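Local atomic coordinates of UPF0678 fatty acid-binding protein-like protein ERS007657_00996 (Mycobacterium tuberculosis, PDB entry 6R3W), a protein that binds heme b in a surface cleft of a beta-barrel and probably isomerises peroxynitrite to nitrate, detoxifying reactive nitrogen species. Residues G21-Y35 with M145-V159. Numbering follows the deposited sequence.
Sequences GRGAGKYPTIRPFEY and MRAVGQPLQDHLAAV. With HEM (protoporphyrin IX containing Fe), chain B.
Strands 17-25 and 153-162, first and last of the antiparallel barrel, meet here and close it, and the heme sits at the open end of their seam. Arg22 pairs with Val159 and Ala24 with Ala157 as hydrogen-bonded antiparallel pairs; between them Gly23 faces Ala158 with CA atoms only 3.7 Å apart, a closeness that the missing side chain allows. One further backbone hydrogen bond, Lys26 N to His155 O, follows the last paired residues.

Where the strands part, His155 takes over. Its CG lies anti to the backbone N (chi1 -180°), which carries the imidazole inward, and NE2 binds the heme iron at 2.2 Å. On the far edge, ND1 donates to Lys26 O at 2.8 Å, with the oxygen in the ring plane but the nitrogen well above the carbonyl plane. Held at both nitrogens, the ring has its rotation fixed, and the bond to the carbonyl probably makes it a stronger ligand to iron. A water is the second axial ligand, 2.1 Å from the iron.

Tyr27 folds back against the 145-153 hairpin. Met145 CE rests over the centre of its ring, 3.6 Å from the centroid, a CH-pi contact, while Pro28 CD lies over the rim of the opposite face. The hydroxyl of this buried tyrosine donates to Met145 O at 2.7 Å; Gln153 N reaches that oxygen from the other face of its plane. Nearby, Thr29 OG1 donates to heme propionate O2D (2.6 Å), and Lys123 NZ is also hydrogen-bonded to the heme. Phe33 lays one face against the porphyrin near CHB, with Leu156 CD2 at its edge.

The proximal histidine, Phe33 and the propionate-binding turn make up one part of the heme cleft of the nitrobindin beta-barrel.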
ATOM      1  N   GLY A  21       5.801   5.906  10.474  1.00  9.89           N
ATOM      2  CA  GLY A  21       5.511   5.029  11.598  1.00  9.98           C
ATOM      3  C   GLY A  21       6.272   3.741  11.507  1.00  9.39           C
ATOM      4  O   GLY A  21       7.453   3.751  11.104  1.00  9.92           O
ATOM      5  N   ARG A  22       5.640   2.670  11.945  1.00  8.92           N
ATOM      6  CA  ARG A  22       6.328   1.415  12.254  1.00  9.05           C
ATOM      7  C   ARG A  22       5.365   0.271  12.034  1.00  8.55           C
ATOM      8  O   ARG A  22       4.147   0.426  12.293  1.00  8.94           O
ATOM      9  CB  ARG A  22       6.883   1.498  13.672  1.00 10.21           C
ATOM     10  CG  ARG A  22       7.534   0.225  14.197  1.00  9.71           C
ATOM     11  CD  ARG A  22       8.265   0.472  15.519  1.00 10.58           C
ATOM     12  NE  ARG A  22       8.651  -0.780  16.152  1.00 11.28           N
ATOM     13  CZ  ARG A  22       9.312  -0.850  17.310  1.00 12.84           C
ATOM     14  NH1 ARG A  22       9.744   0.257  17.868  1.00 13.55           N
ATOM     15  NH2 ARG A  22       9.543  -2.016  17.887  1.00 13.63           N
ATOM     16  N   GLY A  23       5.901  -0.863  11.612  1.00  9.18           N
ATOM     17  CA  GLY A  23       5.092  -2.066  11.465  1.00 10.65           C
ATOM     18  C   GLY A  23       5.893  -3.316  11.670  1.00  8.93           C
ATOM     19  O   GLY A  23       7.015  -3.263  12.233  1.00  9.46           O
ATOM     20  N   ALA A  24       5.299  -4.435  11.299  1.00  8.90           N
ATOM     21  CA  ALA A  24       5.918  -5.751  11.503  1.00  9.85           C
ATOM     22  C   ALA A  24       5.433  -6.690  10.427  1.00  9.46           C
ATOM     23  O   ALA A  24       4.401  -6.408   9.772  1.00  9.76           O
ATOM     24  CB  ALA A  24       5.609  -6.267  12.882  1.00 11.71           C
ATOM     25  N   GLY A  25       6.109  -7.794  10.286  1.00  9.89           N
ATOM     26  CA  GLY A  25       5.740  -8.758   9.253  1.00 12.27           C
ATOM     27  C   GLY A  25       6.290 -10.130   9.502  1.00 10.31           C
ATOM     28  O   GLY A  25       7.094 -10.339  10.438  1.00 10.30           O
ATOM     29  N   LYS A  26       5.865 -11.037   8.661  1.00  9.73           N
ATOM     30  CA  LYS A  26       6.121 -12.465   8.839  1.00  9.34           C
ATOM     31  C   LYS A  26       5.727 -13.185   7.557  1.00  8.63           C
ATOM     32  O   LYS A  26       5.025 -12.602   6.706  1.00  9.09           O
ATOM     33  CB  LYS A  26       5.347 -12.987  10.056  1.00 10.64           C
ATOM     34  CG  LYS A  26       3.826 -12.881   9.979  1.00 12.09           C
ATOM     35  CD  LYS A  26       3.124 -13.666  11.101  1.00 14.77           C
ATOM     36  CE  LYS A  26       1.620 -13.532  11.076  1.00 21.33           C
ATOM     37  NZ  LYS A  26       1.170 -12.403  11.906  1.00 26.92           N
ATOM     38  N   TYR A  27       6.164 -14.418   7.446  1.00  9.20           N
ATOM     39  CA  TYR A  27       5.667 -15.356   6.423  1.00  9.11           C
ATOM     40  C   TYR A  27       6.198 -16.727   6.777  1.00  9.53           C
ATOM     41  O   TYR A  27       7.242 -16.837   7.411  1.00 10.97           O
ATOM     42  CB  TYR A  27       6.104 -14.961   5.005  1.00  8.89           C
ATOM     43  CG  TYR A  27       5.069 -15.255   3.947  1.00  7.57           C
ATOM     44  CD1 TYR A  27       3.795 -14.703   4.017  1.00  8.36           C
ATOM     45  CD2 TYR A  27       5.342 -16.105   2.892  1.00  8.76           C
ATOM     46  CE1 TYR A  27       2.818 -15.007   3.082  1.00  7.88           C
ATOM     47  CE2 TYR A  27       4.368 -16.432   1.953  1.00  7.74           C
ATOM     48  CZ  TYR A  27       3.093 -15.887   2.047  1.00  7.72           C
ATOM     49  OH  TYR A  27       2.117 -16.234   1.144  1.00  8.35           O
ATOM     50  N   PRO A  28       5.548 -17.822   6.351  1.00 10.68           N
ATOM     51  CA  PRO A  28       5.962 -19.123   6.858  1.00 11.58           C
ATOM     52  C   PRO A  28       7.398 -19.490   6.465  1.00 13.58           C
ATOM     53  O   PRO A  28       8.002 -20.347   7.100  1.00 14.13           O
ATOM     54  CB  PRO A  28       4.943 -20.065   6.239  1.00 13.24           C
ATOM     55  CG  PRO A  28       3.702 -19.243   6.188  1.00 12.75           C
ATOM     56  CD  PRO A  28       4.189 -17.867   5.797  1.00 10.83           C
ATOM     57  N   THR A  29       7.888 -18.889   5.394  1.00 12.58           N
ATOM     58  CA  THR A  29       9.174 -19.266   4.774  1.00 12.86           C
ATOM     59  C   THR A  29      10.327 -18.420   5.326  1.00 12.88           C
ATOM     60  O   THR A  29      11.475 -18.648   4.903  1.00 14.93           O
ATOM     61  CB  THR A  29       9.079 -19.097   3.258  1.00 14.06           C
ATOM     62  OG1 THR A  29       8.599 -17.767   3.039  1.00 13.98           O
ATOM     63  CG2 THR A  29       8.169 -20.112   2.613  1.00 15.55           C
ATOM     64  N   ILE A  30      10.030 -17.470   6.216  1.00 12.68           N
ATOM     65  CA  ILE A  30      11.029 -16.471   6.684  1.00 12.45           C
ATOM     66  C   ILE A  30      10.928 -16.324   8.193  1.00 11.64           C
ATOM     67  O   ILE A  30       9.963 -16.812   8.790  1.00 12.93           O
ATOM     68  CB  ILE A  30      10.844 -15.110   5.992  1.00 13.22           C
ATOM     69  CG1 ILE A  30       9.544 -14.428   6.448  1.00 14.30           C
ATOM     70  CG2 ILE A  30      10.915 -15.262   4.475  1.00 16.55           C
ATOM     71  CD1 ILE A  30       9.301 -13.060   5.866  1.00 14.69           C
ATOM     72  N   ARG A  31      11.845 -15.565   8.767  1.00 12.98           N
ATOM     73  CA  ARG A  31      11.749 -15.186  10.186  1.00 14.86           C
ATOM     74  C   ARG A  31      10.979 -13.878  10.307  1.00 12.79           C
ATOM     75  O   ARG A  31      11.077 -12.991   9.453  1.00 12.77           O
ATOM     76  CB  ARG A  31      13.128 -15.059  10.820  1.00 18.79           C
ATOM     77  CG  ARG A  31      13.910 -16.362  10.806  1.00 26.15           C
ATOM     78  CD  ARG A  31      13.312 -17.375  11.769  1.00 43.02           C
ATOM     79  NE  ARG A  31      13.428 -16.949  13.165  1.00 72.11           N
ATOM     80  CZ  ARG A  31      14.536 -17.036  13.901  1.00 88.48           C
ATOM     81  NH1 ARG A  31      15.649 -17.517  13.371  1.00118.43           N
ATOM     82  NH2 ARG A  31      14.540 -16.586  15.145  1.00 89.28           N
ATOM     83  N   PRO A  32      10.239 -13.686  11.409  1.00 11.11           N
ATOM     84  CA  PRO A  32       9.530 -12.433  11.608  1.00  9.99           C
ATOM     85  C   PRO A  32      10.478 -11.232  11.654  1.00  9.14           C
ATOM     86  O   PRO A  32      11.658 -11.383  12.006  1.00 10.57           O
ATOM     87  CB  PRO A  32       8.805 -12.615  12.942  1.00 11.18           C
ATOM     88  CG  PRO A  32       8.593 -14.118  13.023  1.00 12.15           C
ATOM     89  CD  PRO A  32       9.812 -14.727  12.350  1.00 12.72           C
ATOM     90  N   PHE A  33       9.925 -10.054  11.433  1.00 10.03           N
ATOM     91  CA  PHE A  33      10.740  -8.828  11.357  1.00 10.18           C
ATOM     92  C   PHE A  33       9.866  -7.629  11.724  1.00  9.83           C
ATOM     93  O   PHE A  33       8.616  -7.729  11.761  1.00 10.18           O
ATOM     94  CB  PHE A  33      11.353  -8.652   9.956  1.00 12.06           C
ATOM     95  CG  PHE A  33      10.322  -8.582   8.851  1.00 12.26           C
ATOM     96  CD1 PHE A  33       9.687  -7.383   8.533  1.00 13.70           C
ATOM     97  CD2 PHE A  33       9.848  -9.749   8.251  1.00 13.20           C
ATOM     98  CE1 PHE A  33       8.657  -7.344   7.594  1.00 13.97           C
ATOM     99  CE2 PHE A  33       8.806  -9.700   7.326  1.00 14.27           C
ATOM    100  CZ  PHE A  33       8.212  -8.502   7.005  1.00 14.69           C
ATOM    101  N   GLU A  34      10.518  -6.502  11.966  1.00 10.86           N
ATOM    102  CA  GLU A  34       9.809  -5.214  12.086  0.50  9.49           C
ATOM    103  C   GLU A  34      10.524  -4.145  11.263  1.00  9.94           C
ATOM    104  O   GLU A  34      11.675  -4.360  10.861  1.00 12.93           O
ATOM    105  CB  GLU A  34       9.628  -4.838  13.562  0.50  8.85           C
ATOM    106  CG  GLU A  34      10.909  -4.810  14.377  0.50 10.83           C
ATOM    107  CD  GLU A  34      10.661  -4.553  15.850  0.50 14.03           C
ATOM    108  OE1 GLU A  34       9.504  -4.199  16.201  0.50 14.71           O
ATOM    109  OE2 GLU A  34      11.628  -4.572  16.612  0.50 10.42           O
ATOM    110  N   TYR A  35       9.863  -3.021  11.076  1.00  9.59           N
ATOM    111  CA  TYR A  35      10.353  -1.984  10.151  1.00  9.56           C
ATOM    112  C   TYR A  35       9.791  -0.628  10.545  1.00  8.48           C
ATOM    113  O   TYR A  35       8.682  -0.548  11.115  1.00 10.04           O
ATOM    114  CB  TYR A  35      10.000  -2.340   8.698  1.00  9.43           C
ATOM    115  CG  TYR A  35       8.530  -2.513   8.416  1.00  9.13           C
ATOM    116  CD1 TYR A  35       7.767  -1.470   7.931  1.00  8.85           C
ATOM    117  CD2 TYR A  35       7.930  -3.758   8.518  1.00  8.74           C
ATOM    118  CE1 TYR A  35       6.431  -1.648   7.599  1.00  8.43           C
ATOM    119  CE2 TYR A  35       6.587  -3.949   8.214  1.00  9.19           C
ATOM    120  CZ  TYR A  35       5.838  -2.895   7.730  1.00  8.57           C
ATOM    121  OH  TYR A  35       4.523  -3.101   7.377  1.00  9.29           O
ATOM    122  N   MET A 145      -0.572 -11.873   1.532  1.00  7.11           N
ATOM    123  CA  MET A 145       0.190 -12.340   0.366  1.00  7.67           C
ATOM    124  C   MET A 145      -0.037 -13.837   0.171  1.00  7.72           C
ATOM    125  O   MET A 145      -0.031 -14.578   1.146  1.00  8.20           O
ATOM    126  CB  MET A 145       1.669 -12.052   0.578  1.00  8.33           C
ATOM    127  CG  MET A 145       2.545 -12.526  -0.545  1.00  8.62           C
ATOM    128  SD  MET A 145       4.215 -11.844  -0.459  1.00  9.18           S
ATOM    129  CE  MET A 145       4.862 -12.656   1.008  1.00  9.18           C
ATOM    130  N   ARG A 146      -0.180 -14.248  -1.077  1.00  7.96           N
ATOM    131  CA  ARG A 146      -0.121 -15.646  -1.543  1.00  8.05           C
ATOM    132  C   ARG A 146       1.143 -15.771  -2.382  1.00  7.15           C
ATOM    133  O   ARG A 146       1.274 -15.038  -3.372  1.00  7.99           O
ATOM    134  CB  ARG A 146      -1.368 -15.974  -2.367  1.00  8.11           C
ATOM    135  CG  ARG A 146      -1.506 -17.433  -2.774  1.00  8.40           C
ATOM    136  CD  ARG A 146      -2.792 -17.681  -3.574  1.00  9.20           C
ATOM    137  NE  ARG A 146      -2.738 -17.074  -4.901  1.00  9.29           N
ATOM    138  CZ  ARG A 146      -3.795 -16.583  -5.575  1.00  9.40           C
ATOM    139  NH1 ARG A 146      -4.977 -16.447  -5.000  1.00 10.07           N
ATOM    140  NH2 ARG A 146      -3.644 -16.182  -6.828  1.00 10.20           N
ATOM    141  N   ALA A 147       2.088 -16.578  -1.943  1.00  7.89           N
ATOM    142  CA  ALA A 147       3.424 -16.602  -2.549  1.00  7.55           C
ATOM    143  C   ALA A 147       4.163 -17.862  -2.116  1.00  7.95           C
ATOM    144  O   ALA A 147       3.867 -18.375  -1.040  1.00  8.44           O
ATOM    145  CB  ALA A 147       4.220 -15.378  -2.156  1.00  8.15           C
ATOM    146  N   VAL A 148       5.118 -18.277  -2.934  1.00  9.18           N
ATOM    147  CA  VAL A 148       6.163 -19.283  -2.598  1.00 11.12           C
ATOM    148  C   VAL A 148       5.494 -20.476  -1.875  1.00 10.18           C
ATOM    149  O   VAL A 148       6.023 -20.977  -0.846  1.00 10.71           O
ATOM    150  CB  VAL A 148       7.340 -18.652  -1.820  1.00 10.81           C
ATOM    151  CG1 VAL A 148       8.106 -17.666  -2.696  1.00 12.46           C
ATOM    152  CG2 VAL A 148       6.918 -17.991  -0.512  1.00 10.70           C
ATOM    153  N   GLY A 149       4.392 -20.975  -2.442  1.00 10.57           N
ATOM    154  CA  GLY A 149       3.764 -22.221  -2.011  1.00 11.27           C
ATOM    155  C   GLY A 149       2.828 -22.059  -0.840  1.00 10.55           C
ATOM    156  O   GLY A 149       2.272 -23.071  -0.395  1.00 13.11           O
ATOM    157  N   GLN A 150       2.647 -20.842  -0.338  1.00  9.55           N
ATOM    158  CA  GLN A 150       1.843 -20.607   0.880  1.00  9.75           C
ATOM    159  C   GLN A 150       0.504 -19.994   0.502  1.00 10.17           C
ATOM    160  O   GLN A 150       0.424 -19.166  -0.412  1.00 10.39           O
ATOM    161  CB  GLN A 150       2.580 -19.698   1.856  1.00 10.47           C
ATOM    162  CG  GLN A 150       4.046 -20.057   2.038  1.00 10.50           C
ATOM    163  CD  GLN A 150       4.218 -21.477   2.490  1.00 12.09           C
ATOM    164  OE1 GLN A 150       3.621 -21.899   3.476  1.00 13.63           O
ATOM    165  NE2 GLN A 150       4.995 -22.229   1.734  1.00 13.44           N
ATOM    166  N   PRO A 151      -0.567 -20.322   1.240  1.00 11.50           N
ATOM    167  CA  PRO A 151      -1.868 -19.710   0.998  1.00 11.21           C
ATOM    168  C   PRO A 151      -1.863 -18.224   1.398  1.00 11.22           C
ATOM    169  O   PRO A 151      -1.058 -17.812   2.219  1.00 11.14           O
ATOM    170  CB  PRO A 151      -2.837 -20.542   1.844  1.00 13.35           C
ATOM    171  CG  PRO A 151      -1.957 -21.087   2.961  1.00 16.72           C
ATOM    172  CD  PRO A 151      -0.604 -21.331   2.311  1.00 13.48           C
ATOM    173  N   LEU A 152      -2.845 -17.489   0.896  1.00  9.71           N
ATOM    174  CA  LEU A 152      -3.056 -16.068   1.215  1.00  8.59           C
ATOM    175  C   LEU A 152      -3.109 -15.878   2.723  1.00  9.76           C
ATOM    176  O   LEU A 152      -3.958 -16.523   3.387  1.00 10.92           O
ATOM    177  CB  LEU A 152      -4.342 -15.612   0.547  1.00  9.51           C
ATOM    178  CG  LEU A 152      -4.690 -14.135   0.727  1.00 10.73           C
ATOM    179  CD1 LEU A 152      -3.757 -13.237  -0.073  1.00 10.79           C
ATOM    180  CD2 LEU A 152      -6.151 -13.876   0.357  1.00 12.91           C
ATOM    181  N   GLN A 153      -2.265 -15.011   3.257  1.00  8.87           N
ATOM    182  CA  GLN A 153      -2.150 -14.807   4.707  1.00  9.35           C
ATOM    183  C   GLN A 153      -1.358 -13.526   4.990  1.00  8.82           C
ATOM    184  O   GLN A 153      -0.661 -13.034   4.094  1.00  9.42           O
ATOM    185  CB  GLN A 153      -1.498 -16.018   5.365  1.00 10.17           C
ATOM    186  CG  GLN A 153      -0.073 -16.242   4.927  1.00 10.41           C
ATOM    187  CD  GLN A 153       0.450 -17.539   5.468  1.00 11.40           C
ATOM    188  OE1 GLN A 153       0.912 -17.604   6.609  1.00 12.09           O
ATOM    189  NE2 GLN A 153       0.358 -18.583   4.648  1.00 11.77           N
ATOM    190  N   ASP A 154      -1.370 -13.077   6.226  1.00 10.80           N
ATOM    191  CA  ASP A 154      -0.648 -11.838   6.598  1.00 11.31           C
ATOM    192  C   ASP A 154       0.822 -11.925   6.175  1.00 10.11           C
ATOM    193  O   ASP A 154       1.507 -12.919   6.518  1.00 10.72           O
ATOM    194  CB  ASP A 154      -0.723 -11.589   8.092  1.00 13.41           C
ATOM    195  CG  ASP A 154      -2.056 -11.031   8.562  1.00 14.91           C
ATOM    196  OD1 ASP A 154      -2.960 -10.853   7.707  1.00 17.05           O
ATOM    197  OD2 ASP A 154      -2.202 -10.821   9.783  1.00 20.88           O
ATOM    198  N   HIS A 155       1.337 -10.849   5.593  1.00 10.18           N
ATOM    199  CA  HIS A 155       2.797 -10.606   5.490  1.00  8.46           C
ATOM    200  C   HIS A 155       3.182  -9.356   6.265  1.00  8.20           C
ATOM    201  O   HIS A 155       4.287  -9.333   6.787  1.00  9.55           O
ATOM    202  CB  HIS A 155       3.272 -10.514   4.020  1.00  8.29           C
ATOM    203  CG  HIS A 155       4.746 -10.268   3.821  1.00  9.65           C
ATOM    204  ND1 HIS A 155       5.710 -10.957   4.512  1.00 10.52           N
ATOM    205  CD2 HIS A 155       5.417  -9.517   2.894  1.00  8.72           C
ATOM    206  CE1 HIS A 155       6.915 -10.579   4.083  1.00 11.32           C
ATOM    207  NE2 HIS A 155       6.759  -9.676   3.115  1.00 11.70           N
ATOM    208  N   LEU A 156       2.331  -8.326   6.273  1.00  7.91           N
ATOM    209  CA  LEU A 156       2.684  -7.020   6.878  1.00  8.27           C
ATOM    210  C   LEU A 156       1.488  -6.466   7.638  1.00  8.43           C
ATOM    211  O   LEU A 156       0.354  -6.590   7.145  1.00  8.99           O
ATOM    212  CB  LEU A 156       3.074  -5.999   5.807  1.00  9.02           C
ATOM    213  CG  LEU A 156       4.123  -6.417   4.790  1.00  9.14           C
ATOM    214  CD1 LEU A 156       4.103  -5.430   3.629  1.00 12.10           C
ATOM    215  CD2 LEU A 156       5.516  -6.499   5.409  1.00 10.58           C
ATOM    216  N   ALA A 157       1.785  -5.589   8.580  1.00  9.20           N
ATOM    217  CA  ALA A 157       0.812  -4.564   9.017  1.00  8.65           C
ATOM    218  C   ALA A 157       1.572  -3.429   9.690  1.00  8.87           C
ATOM    219  O   ALA A 157       2.605  -3.685  10.319  1.00  9.02           O
ATOM    220  CB  ALA A 157      -0.219  -5.169   9.926  1.00 10.26           C
ATOM    221  N   ALA A 158       1.065  -2.212   9.570  1.00  8.41           N
ATOM    222  CA  ALA A 158       1.772  -1.043  10.148  1.00  8.33           C
ATOM    223  C   ALA A 158       0.788   0.028  10.554  1.00  8.25           C
ATOM    224  O   ALA A 158      -0.371   0.018  10.096  1.00  8.72           O
ATOM    225  CB  ALA A 158       2.770  -0.485   9.163  1.00  8.83           C
ATOM    226  N   VAL A 159       1.267   0.930  11.381  1.00  8.67           N
ATOM    227  CA  VAL A 159       0.537   2.143  11.782  1.00  9.04           C
ATOM    228  C   VAL A 159       1.441   3.341  11.545  1.00  8.81           C
ATOM    229  O   VAL A 159       2.565   3.378  12.084  1.00  8.97           O
ATOM    230  CB  VAL A 159       0.070   2.076  13.247  1.00  9.72           C
ATOM    231  CG1 VAL A 159      -0.775   3.305  13.601  1.00 10.44           C
ATOM    232  CG2 VAL A 159      -0.679   0.795  13.545  1.00  9.27           C
TER
HETATM  233  CHA HEM B 201      10.247 -11.708   2.554  1.00 13.65           C
HETATM  234  CHB HEM B 201      10.126  -7.310   4.482  1.00 12.11           C
HETATM  235  CHC HEM B 201       6.635  -5.988   1.350  1.00  9.92           C
HETATM  236  CHD HEM B 201       7.131 -10.275  -0.890  1.00 11.40           C
HETATM  237  C1A HEM B 201      10.507 -10.613   3.339  1.00 12.77           C
HETATM  238  C2A HEM B 201      11.541 -10.561   4.336  1.00 12.60           C
HETATM  239  C3A HEM B 201      11.504  -9.320   4.864  1.00 12.40           C
HETATM  240  C4A HEM B 201      10.453  -8.614   4.221  1.00 12.35           C
HETATM  241  CMA HEM B 201      12.428  -8.761   5.910  1.00 14.59           C
HETATM  242  CAA HEM B 201      12.487 -11.680   4.701  1.00 14.60           C
HETATM  243  CBA HEM B 201      13.903 -11.375   4.224  1.00 20.06           C
HETATM  244  CGA HEM B 201      13.937 -11.263   2.738  1.00 25.23           C
HETATM  245  O1A HEM B 201      14.337 -10.203   2.212  1.00 34.00           O
HETATM  246  O2A HEM B 201      13.614 -12.239   2.030  1.00 33.30           O
HETATM  247  C1B HEM B 201       9.115  -6.584   3.823  1.00 11.05           C
HETATM  248  C2B HEM B 201       8.798  -5.223   4.120  1.00 11.04           C
HETATM  249  C3B HEM B 201       7.776  -4.846   3.266  1.00 10.92           C
HETATM  250  C4B HEM B 201       7.535  -6.007   2.397  1.00 10.29           C
HETATM  251  CMB HEM B 201       9.460  -4.365   5.173  1.00 12.53           C
HETATM  252  CAB HEM B 201       7.016  -3.579   3.182  1.00 12.13           C
HETATM  253  CBB HEM B 201       6.793  -2.831   4.244  1.00 13.38           C
HETATM  254  C1C HEM B 201       6.499  -7.033   0.433  1.00  9.68           C
HETATM  255  C2C HEM B 201       5.657  -7.019  -0.701  1.00  9.76           C
HETATM  256  C3C HEM B 201       5.855  -8.200  -1.366  1.00 10.70           C
HETATM  257  C4C HEM B 201       6.753  -8.993  -0.568  1.00 11.14           C
HETATM  258  CMC HEM B 201       4.746  -5.891  -1.060  1.00 11.07           C
HETATM  259  CAC HEM B 201       5.325  -8.634  -2.678  1.00 10.31           C
HETATM  260  CBC HEM B 201       5.284  -7.813  -3.733  1.00 12.23           C
HETATM  261  C1D HEM B 201       7.976 -11.034  -0.091  1.00 11.94           C
HETATM  262  C2D HEM B 201       8.364 -12.412  -0.422  1.00 14.68           C
HETATM  263  C3D HEM B 201       9.227 -12.802   0.517  1.00 15.86           C
HETATM  264  C4D HEM B 201       9.368 -11.673   1.462  1.00 13.29           C
HETATM  265  CMD HEM B 201       7.937 -13.194  -1.634  1.00 14.29           C
HETATM  266  CAD HEM B 201      10.186 -13.949   0.363  1.00 23.95           C
HETATM  267  CBD HEM B 201       9.675 -15.145   1.026  1.00 22.60           C
HETATM  268  CGD HEM B 201      10.640 -16.312   0.796  1.00 19.07           C
HETATM  269  O1D HEM B 201      11.835 -16.259   0.350  1.00 26.26           O
HETATM  270  O2D HEM B 201      10.199 -17.346   1.050  1.00 18.18           O
HETATM  271  NA  HEM B 201       9.871  -9.383   3.280  1.00 11.41           N
HETATM  272  NB  HEM B 201       8.350  -7.002   2.796  1.00 10.89           N
HETATM  273  NC  HEM B 201       7.127  -8.247   0.525  1.00 10.49           N
HETATM  274  ND  HEM B 201       8.614 -10.617   1.051  1.00 12.17           N
HETATM  275 FE   HEM B 201       8.446  -8.885   1.950  1.00 11.25          FE
HETATM  276  O   HOH W   1      -1.330 -12.404  11.580  1.00 34.13           O
HETATM  277  O   HOH W   2       9.995  -8.122   0.673  1.00 17.01           O